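Local coordinates for De Novo Protein OR329 (Artificial gene, PDB 4HXT) that has no known natural function but is a computationally designed armadillo-like helical repeat protein, probably intended as a building block for self-assembling cyclic homo-oligomers, at residues K6-L11 and R24-I29; E47-L52 and R66-I71. All coordinates share one frame; numbering follows the deposited sequence.

Contact 1: residues K6-L11 and R24-I29; sequences KLVKLL and RDLAEI
L26 faces L7 with its CG anti to its own carbonyl carbon (chi1 -78°), a turn that carries both of its methyls out to helix 3-10. L7 answers from a less relaxed shape: its chi1 of -101° lies well away from a staggered position, and this rotation, with chi2 also off its usual value, points CD2 at I29. L7 and L26 pass one another side by side, each heading for the other's helix, so that L26 CD2 comes alongside the base of the other side chain, 3.9 Å from L7 CB. L7 CD2 runs on to meet I29 head-on, its methyl 3.4 Å from I29 CD1, and on the way it brushes D25 through the aliphatic carbon, 4.1 Å from D25 CB. The second branch of L26 turns toward V8 and L11, farther along the chain. Its CD1 meets L11 tip to tip, 3.4 Å from L11 CD1, while V8 CG2 lies at 4.2 Å from the same L26 CD1. L7 CD2 against I29 CD1 and L11 CD1 against L26 CD1 are both closer than usual, and the exact methyl positions should be read with caution. The helix axes here come within 10.1 Å of each other and run roughly antiparallel, at 142°, as in a helical hairpin at the N-terminal end of the superhelical stack. I40 of helix 34-42 covers L26 and I29, and L11 also packs on L49 of helix 45-52. With no hydrogen bond or salt bridge spanning the two segments, they are held together directly by apolar burial.

Contact 2: residues E47-L52 and R66-I71; sequences EVLVKL and RALANI
L49 reaches across to helix 58-71, and its CB is already in contact: it lies 3.8 Å from L68 CG and as close to L68 CD2. Beyond it the chain forks; with CG anti to the carbonyl carbon (chi1 -76°), both methyls point at helix 58-71, toward A67 and I71. CD1 comes 3.6 Å from I71 CD1, where the two side chains meet at a slant, and 3.8 Å from A67 CB. CD2 touches only A67 across the contact, at 4.1 Å from its CB; the small methyl of alanine thus lies against both arms of the leucine. These two helices belong to an armadillo/beta-catenin-like repeat, and they pack antiparallel in sense but well askew, at 139°, with axes 10.0 Å apart. L68 comes back the other way: CD2 stays beside the L49 side chain, while CD1 passes over the backbone carbonyl of L49 and continues to V50, ending 4.1 Å from V50 CG2 with the two side chains at about a right angle. An alanine in place of L68 would probably leave L49 CB and V50 CG2 without their apolar cover from this helix and open a gap between the helices. L68 also touches L53 in the loop after helix 45-52, and A67 rests on A27 of helix 16-30.

Contact 1 comes first along the chain and closes before contact 2 opens, the two joining helices 3-10 with 16-30 and 45-52 with 58-71; helix 34-42 lies between them in sequence. Their centres are 10 Å apart, on the same side of the chain's centre, with contact 1 nearer the N-terminal end. They share no helix, yet each segment of contact 1 touches contact 2. L11 CB packs on V48 CG1, and the carbonyl of A27 takes a probable hydrogen bond from N70, with A27 O and N70 ND2 2.8 Å apart. The same bond is made one step on, by A69 O and N112 ND2, consistent with a design built by repetition.

Contact 1: residues K6-L11 and R24-I29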
loop_
_atom_site.group_PDB
_atom_site.type_symbol
_atom_site.label_atom_id
_atom_site.label_comp_id
_atom_site.label_asym_id
_atom_site.label_seq_id
_atom_site.Cartn_x
_atom_site.Cartn_y
_atom_site.Cartn_z
ATOM N N LYS A 6 36.388 -1.398 2.080
ATOM C CA LYS A 6 37.493 -0.468 1.897
ATOM C C LYS A 6 36.980 0.840 1.295
ATOM O O LYS A 6 37.366 1.924 1.730
ATOM C CB LYS A 6 38.569 -1.091 1.006
ATOM C CG LYS A 6 39.357 -2.193 1.702
ATOM C CD LYS A 6 40.457 -2.751 0.809
ATOM C CE LYS A 6 41.330 -3.730 1.588
ATOM N NZ LYS A 6 42.390 -4.368 0.753
ATOM N N LEU A 7 36.106 0.737 0.302
ATOM C CA LEU A 7 35.521 1.920 -0.323
ATOM C C LEU A 7 34.769 2.746 0.714
ATOM O O LEU A 7 34.905 3.966 0.766
ATOM C CB LEU A 7 34.549 1.496 -1.424
ATOM C CG LEU A 7 35.000 1.558 -2.885
ATOM C CD1 LEU A 7 36.472 1.232 -3.005
ATOM C CD2 LEU A 7 34.159 0.594 -3.708
ATOM N N VAL A 8 33.968 2.067 1.530
ATOM C CA VAL A 8 33.181 2.721 2.566
ATOM C C VAL A 8 34.081 3.441 3.562
ATOM O O VAL A 8 33.684 4.444 4.161
ATOM C CB VAL A 8 32.299 1.698 3.321
ATOM C CG1 VAL A 8 31.656 2.356 4.535
ATOM C CG2 VAL A 8 31.224 1.144 2.381
ATOM N N LYS A 9 35.294 2.929 3.742
ATOM C CA LYS A 9 36.228 3.555 4.667
ATOM C C LYS A 9 36.765 4.848 4.052
ATOM O O LYS A 9 36.953 5.847 4.746
ATOM C CB LYS A 9 37.394 2.613 4.985
ATOM C CG LYS A 9 38.221 3.071 6.175
ATOM C CD LYS A 9 39.464 2.221 6.375
ATOM C CE LYS A 9 40.136 2.552 7.700
ATOM N NZ LYS A 9 40.312 4.021 7.876
ATOM N N LEU A 10 36.995 4.821 2.742
ATOM C CA LEU A 10 37.512 5.982 2.024
ATOM C C LEU A 10 36.506 7.134 1.991
ATOM O O LEU A 10 36.868 8.286 1.736
ATOM C CB LEU A 10 37.891 5.576 0.594
ATOM C CG LEU A 10 39.037 4.562 0.493
ATOM C CD1 LEU A 10 39.208 4.091 -0.946
ATOM C CD2 LEU A 10 40.318 5.206 1.008
ATOM N N LEU A 11 35.240 6.825 2.242
ATOM C CA LEU A 11 34.204 7.843 2.249
ATOM C C LEU A 11 34.479 8.836 3.365
ATOM O O LEU A 11 34.060 9.989 3.314
ATOM C CB LEU A 11 32.832 7.210 2.477
ATOM C CG LEU A 11 32.289 6.354 1.335
ATOM C CD1 LEU A 11 31.016 5.644 1.787
ATOM C CD2 LEU A 11 32.024 7.241 0.116
ATOM N N ARG A 24 31.561 7.662 -5.806
ATOM C CA ARG A 24 31.313 7.412 -7.219
ATOM C C ARG A 24 31.480 5.924 -7.517
ATOM O O ARG A 24 30.657 5.328 -8.214
ATOM C CB ARG A 24 32.264 8.258 -8.071
ATOM C CG ARG A 24 31.816 8.442 -9.505
ATOM C CD ARG A 24 32.279 9.778 -10.073
ATOM N NE ARG A 24 33.730 9.959 -10.033
ATOM C CZ ARG A 24 34.364 10.769 -9.190
ATOM N NH1 ARG A 24 33.680 11.479 -8.302
ATOM N NH2 ARG A 24 35.684 10.889 -9.247
ATOM N N ASP A 25 32.530 5.314 -6.973
ATOM C CA ASP A 25 32.750 3.891 -7.195
ATOM C C ASP A 25 31.628 3.079 -6.553
ATOM O O ASP A 25 31.203 2.063 -7.096
ATOM C CB ASP A 25 34.106 3.444 -6.636
ATOM C CG ASP A 25 35.274 4.043 -7.395
ATOM O OD1 ASP A 25 35.178 4.167 -8.632
ATOM O OD2 ASP A 25 36.293 4.379 -6.758
ATOM N N LEU A 26 31.145 3.528 -5.399
ATOM C CA LEU A 26 30.059 2.823 -4.729
ATOM C C LEU A 26 28.776 2.966 -5.546
ATOM O O LEU A 26 27.975 2.036 -5.628
ATOM C CB LEU A 26 29.862 3.368 -3.311
ATOM C CG LEU A 26 30.887 2.869 -2.285
ATOM C CD1 LEU A 26 30.782 3.666 -0.996
ATOM C CD2 LEU A 26 30.647 1.388 -2.018
ATOM N N ALA A 27 28.587 4.131 -6.157
ATOM C CA ALA A 27 27.404 4.369 -6.979
ATOM C C ALA A 27 27.418 3.393 -8.160
ATOM O O ALA A 27 26.395 2.785 -8.491
ATOM C CB ALA A 27 27.394 5.812 -7.479
ATOM N N GLU A 28 28.584 3.244 -8.783
ATOM C CA GLU A 28 28.736 2.326 -9.910
ATOM C C GLU A 28 28.456 0.897 -9.465
ATOM O O GLU A 28 27.752 0.155 -10.145
ATOM C CB GLU A 28 30.146 2.432 -10.497
ATOM C CG GLU A 28 30.262 3.445 -11.627
ATOM C CD GLU A 28 31.626 4.111 -11.698
ATOM O OE1 GLU A 28 32.649 3.393 -11.699
ATOM O OE2 GLU A 28 31.671 5.358 -11.758
ATOM N N ILE A 29 29.004 0.515 -8.315
ATOM C CA ILE A 29 28.789 -0.824 -7.787
ATOM C C ILE A 29 27.305 -1.043 -7.500
ATOM O O ILE A 29 26.774 -2.137 -7.711
ATOM C CB ILE A 29 29.585 -1.051 -6.481
ATOM C CG1 ILE A 29 31.089 -1.039 -6.779
ATOM C CG2 ILE A 29 29.178 -2.375 -5.846
ATOM C CD1 ILE A 29 31.965 -1.294 -5.567
#

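Contact 2: residues E47-L52 and R66-I71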
loop_
_atom_site.group_PDB
_atom_site.type_symbol
_atom_site.label_atom_id
_atom_site.label_comp_id
_atom_site.label_asym_id
_atom_site.label_seq_id
_atom_site.Cartn_x
_atom_site.Cartn_y
_atom_site.Cartn_z
ATOM N N GLU A 47 24.680 4.314 6.095
ATOM C CA GLU A 47 24.860 5.251 7.198
ATOM C C GLU A 47 25.932 6.276 6.849
ATOM O O GLU A 47 25.738 7.474 7.036
ATOM C CB GLU A 47 25.274 4.520 8.483
ATOM C CG GLU A 47 24.153 3.833 9.259
ATOM C CD GLU A 47 23.672 2.553 8.603
ATOM O OE1 GLU A 47 24.263 2.135 7.589
ATOM O OE2 GLU A 47 22.702 1.956 9.108
ATOM N N VAL A 48 27.060 5.800 6.334
ATOM C CA VAL A 48 28.169 6.679 5.982
ATOM C C VAL A 48 27.793 7.602 4.822
ATOM O O VAL A 48 28.124 8.783 4.838
ATOM C CB VAL A 48 29.423 5.856 5.612
ATOM C CG1 VAL A 48 30.575 6.775 5.246
ATOM C CG2 VAL A 48 29.806 4.939 6.778
ATOM N N LEU A 49 27.100 7.067 3.819
ATOM C CA LEU A 49 26.691 7.875 2.673
ATOM C C LEU A 49 25.709 8.956 3.097
ATOM O O LEU A 49 25.731 10.067 2.567
ATOM C CB LEU A 49 26.055 6.999 1.594
ATOM C CG LEU A 49 27.059 6.182 0.782
ATOM C CD1 LEU A 49 26.315 5.190 -0.089
ATOM C CD2 LEU A 49 27.923 7.122 -0.066
ATOM N N VAL A 50 24.841 8.620 4.047
ATOM C CA VAL A 50 23.858 9.569 4.550
ATOM C C VAL A 50 24.579 10.699 5.272
ATOM O O VAL A 50 24.144 11.849 5.236
ATOM C CB VAL A 50 22.857 8.886 5.512
ATOM C CG1 VAL A 50 22.053 9.932 6.274
ATOM C CG2 VAL A 50 21.917 7.991 4.710
ATOM N N LYS A 51 25.685 10.374 5.928
ATOM C CA LYS A 51 26.445 11.403 6.622
ATOM C C LYS A 51 27.101 12.314 5.575
ATOM O O LYS A 51 27.141 13.529 5.743
ATOM C CB LYS A 51 27.524 10.782 7.507
ATOM C CG LYS A 51 27.908 11.666 8.684
ATOM C CD LYS A 51 29.375 11.521 9.044
ATOM C CE LYS A 51 29.687 12.189 10.374
ATOM N NZ LYS A 51 29.074 11.448 11.515
ATOM N N LEU A 52 27.600 11.724 4.490
ATOM C CA LEU A 52 28.239 12.511 3.437
ATOM C C LEU A 52 27.277 13.481 2.770
ATOM O O LEU A 52 27.705 14.440 2.122
ATOM C CB LEU A 52 28.861 11.604 2.367
ATOM C CG LEU A 52 30.148 10.857 2.719
ATOM C CD1 LEU A 52 30.833 10.415 1.430
ATOM C CD2 LEU A 52 31.078 11.752 3.509
ATOM N N ARG A 66 23.877 10.339 -5.318
ATOM C CA ARG A 66 23.829 9.475 -6.491
ATOM C C ARG A 66 23.997 8.007 -6.088
ATOM O O ARG A 66 23.328 7.124 -6.624
ATOM C CB ARG A 66 24.928 9.896 -7.475
ATOM C CG ARG A 66 25.046 9.047 -8.728
ATOM C CD ARG A 66 25.880 9.783 -9.774
ATOM N NE ARG A 66 26.238 8.939 -10.910
ATOM C CZ ARG A 66 27.198 8.020 -10.882
ATOM N NH1 ARG A 66 27.900 7.826 -9.774
ATOM N NH2 ARG A 66 27.455 7.293 -11.961
ATOM N N ALA A 67 24.891 7.750 -5.140
ATOM C CA ALA A 67 25.124 6.391 -4.674
ATOM C C ALA A 67 23.888 5.867 -3.946
ATOM O O ALA A 67 23.506 4.715 -4.118
ATOM C CB ALA A 67 26.327 6.356 -3.746
ATOM N N LEU A 68 23.267 6.721 -3.135
ATOM C CA LEU A 68 22.078 6.331 -2.385
ATOM C C LEU A 68 20.885 6.102 -3.308
ATOM O O LEU A 68 20.065 5.215 -3.067
ATOM C CB LEU A 68 21.751 7.397 -1.332
ATOM C CG LEU A 68 22.681 7.392 -0.112
ATOM C CD1 LEU A 68 22.477 8.654 0.727
ATOM C CD2 LEU A 68 22.407 6.136 0.722
ATOM N N ALA A 69 20.792 6.903 -4.367
ATOM C CA ALA A 69 19.707 6.765 -5.328
ATOM C C ALA A 69 19.830 5.417 -6.031
ATOM O O ALA A 69 18.826 4.757 -6.303
ATOM C CB ALA A 69 19.755 7.897 -6.350
ATOM N N ASN A 70 21.064 5.013 -6.326
ATOM C CA ASN A 70 21.301 3.735 -6.987
ATOM C C ASN A 70 20.981 2.605 -6.021
ATOM O O ASN A 70 20.437 1.573 -6.413
ATOM C CB ASN A 70 22.752 3.638 -7.457
ATOM C CG ASN A 70 23.013 4.470 -8.693
ATOM O OD1 ASN A 70 22.167 5.262 -9.108
ATOM N ND2 ASN A 70 24.188 4.299 -9.287
ATOM N N ILE A 71 21.327 2.810 -4.755
ATOM C CA ILE A 71 21.059 1.828 -3.712
ATOM C C ILE A 71 19.547 1.684 -3.534
ATOM O O ILE A 71 19.024 0.572 -3.424
ATOM C CB ILE A 71 21.694 2.281 -2.365
ATOM C CG1 ILE A 71 23.219 2.139 -2.439
ATOM C CG2 ILE A 71 21.119 1.480 -1.205
ATOM C CD1 ILE A 71 23.959 2.730 -1.246
#